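Local coordinates for tapirin (Caldicellulosiruptor hydrothermalis, PDB 6N2C), which is a cellulose-binding protein whose zinc-carrying C-terminal beta-helix domain probably contacts cellulose and helps the cell attach to it, at residues G243-V248 with N264-E269. Residues are numbered along the deposited sequence; the frame is centred on the assembly and turned at random. Where two conformers were deposited one is given.
Sequences GNNKVV and NNNRLE
Lys246 to Val248 run parallel to Arg267 to Glu269, the short strand axes 4.8 Å apart at closest approach and 6° off alignment, with Val247 bridging both ways: its N donates to Arg267 O (2.8 Å) and its O accepts from Glu269 N. Ahead of the strands, at the turn, Asn266 lies alongside Asn245 of the preceding coil; the side chains point the same way, their amide planes 32° apart. With CG held beside its backbone N (chi1 -60°), Asn266 carries OD1 up to Asn245 N (3.1 Å), while its ND2 is bonded to Asn262 O. Asn245 OD1 takes Gly243 N from above its carbonyl plane and also Gly242 N. A leucine in place of Asn266 would probably leave the buried Asn245 N without its acceptor and the turn less firmly tied to its neighbour. On the outer face Lys246, in one of two conformers, bends at chi2, crosses Arg267 at about a right angle, lays CD on Arg267 CB (3.8 Å) and donates from NZ to Asn265 O (2.8 Å). Arg267 stays extended and meets Glu269 OE1 in its guanidinium plane, NH1 to OE1 2.6 Å; a water accepts from NH1 and bonds weakly to Val247 O. Inside, Val247 CG1 rests on Leu268 CD1 (3.7 Å). Side-by-side asparagines, charges with Val248 outside, and Val247 and Leu268 within fit a parallel beta-helix, joining successive coils.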
# COMPACT_ATOMS: atom_id res chain seq x y z
N GLY A 243 13.21 6.95 1.25
CA GLY A 243 13.82 7.05 2.58
C GLY A 243 13.33 8.16 3.44
O GLY A 243 13.16 9.29 2.96
N ASN A 244 13.01 7.82 4.70
CA ASN A 244 12.48 8.77 5.64
C ASN A 244 11.15 9.46 5.15
O ASN A 244 10.82 10.57 5.58
CB ASN A 244 13.51 9.82 6.00
CG ASN A 244 13.18 10.54 7.25
OD1 ASN A 244 12.78 9.97 8.27
ND2 ASN A 244 13.39 11.85 7.21
N ASN A 245 10.42 8.73 4.31
CA ASN A 245 9.12 9.24 3.76
C ASN A 245 8.04 8.73 4.65
O ASN A 245 8.03 7.50 5.07
CB ASN A 245 8.86 8.69 2.40
CG ASN A 245 9.96 9.01 1.39
OD1 ASN A 245 10.36 8.13 0.66
ND2 ASN A 245 10.38 10.27 1.27
N LYS A 246 7.04 9.60 4.92
CA LYS A 246 5.91 9.24 5.80
C LYS A 246 4.60 9.45 5.01
O LYS A 246 4.25 10.60 4.70
CB LYS A 246 5.91 10.06 7.08
CG LYS A 246 7.29 10.29 7.76
CD LYS A 246 7.97 9.07 8.27
CE LYS A 246 9.34 9.42 8.85
NZ LYS A 246 9.84 8.29 9.66
N VAL A 247 3.90 8.36 4.73
CA VAL A 247 2.73 8.35 3.78
C VAL A 247 1.54 7.92 4.60
O VAL A 247 1.59 6.91 5.31
CB VAL A 247 2.96 7.43 2.62
CG1 VAL A 247 1.70 7.28 1.73
CG2 VAL A 247 4.10 7.95 1.75
N VAL A 248 0.40 8.65 4.48
CA VAL A 248 -0.80 8.36 5.21
C VAL A 248 -1.93 8.33 4.15
O VAL A 248 -2.12 9.35 3.49
CB VAL A 248 -1.16 9.48 6.25
CG1 VAL A 248 -2.39 9.05 7.02
CG2 VAL A 248 -0.00 9.64 7.24
N ASN A 264 15.36 3.22 4.24
CA ASN A 264 14.99 3.09 5.58
C ASN A 264 14.16 4.27 6.12
O ASN A 264 14.03 5.33 5.49
CB ASN A 264 16.23 2.90 6.52
CG ASN A 264 17.00 1.56 6.29
OD1 ASN A 264 16.74 0.72 5.40
ND2 ASN A 264 17.91 1.37 7.14
N ASN A 265 13.68 4.07 7.33
CA ASN A 265 12.97 5.06 8.12
C ASN A 265 11.62 5.56 7.46
O ASN A 265 11.18 6.63 7.79
CB ASN A 265 13.84 6.26 8.40
CG ASN A 265 15.04 5.90 9.28
OD1 ASN A 265 14.83 5.43 10.37
ND2 ASN A 265 16.26 6.10 8.78
N ASN A 266 11.01 4.73 6.64
CA ASN A 266 9.75 5.11 5.98
C ASN A 266 8.62 4.64 6.85
O ASN A 266 8.75 3.65 7.61
CB ASN A 266 9.68 4.44 4.66
CG ASN A 266 10.82 4.80 3.72
OD1 ASN A 266 10.88 5.90 3.20
ND2 ASN A 266 11.70 3.85 3.48
N ARG A 267 7.42 5.25 6.63
CA ARG A 267 6.23 4.85 7.35
C ARG A 267 5.05 4.93 6.37
O ARG A 267 4.96 5.92 5.63
CB ARG A 267 5.98 5.80 8.50
CG ARG A 267 4.80 5.38 9.37
CD ARG A 267 4.65 6.25 10.67
NE ARG A 267 3.58 5.79 11.53
CZ ARG A 267 2.28 6.16 11.47
NH1 ARG A 267 1.78 7.07 10.61
NH2 ARG A 267 1.42 5.59 12.34
N LEU A 268 4.27 3.88 6.36
CA LEU A 268 3.01 3.82 5.57
C LEU A 268 1.91 3.52 6.53
O LEU A 268 1.86 2.42 7.09
CB LEU A 268 3.12 2.72 4.54
CG LEU A 268 1.95 2.49 3.56
CD1 LEU A 268 1.52 3.80 2.97
CD2 LEU A 268 2.36 1.49 2.52
N GLU A 269 0.94 4.43 6.63
CA GLU A 269 -0.23 4.28 7.44
C GLU A 269 -1.45 4.15 6.48
O GLU A 269 -1.66 5.07 5.68
CB GLU A 269 -0.40 5.47 8.32
CG GLU A 269 -1.65 5.40 9.22
CD GLU A 269 -1.83 6.67 10.11
OE1 GLU A 269 -0.78 7.37 10.41
OE2 GLU A 269 -3.07 7.02 10.35
O HOH W 1 3.02 7.87 8.00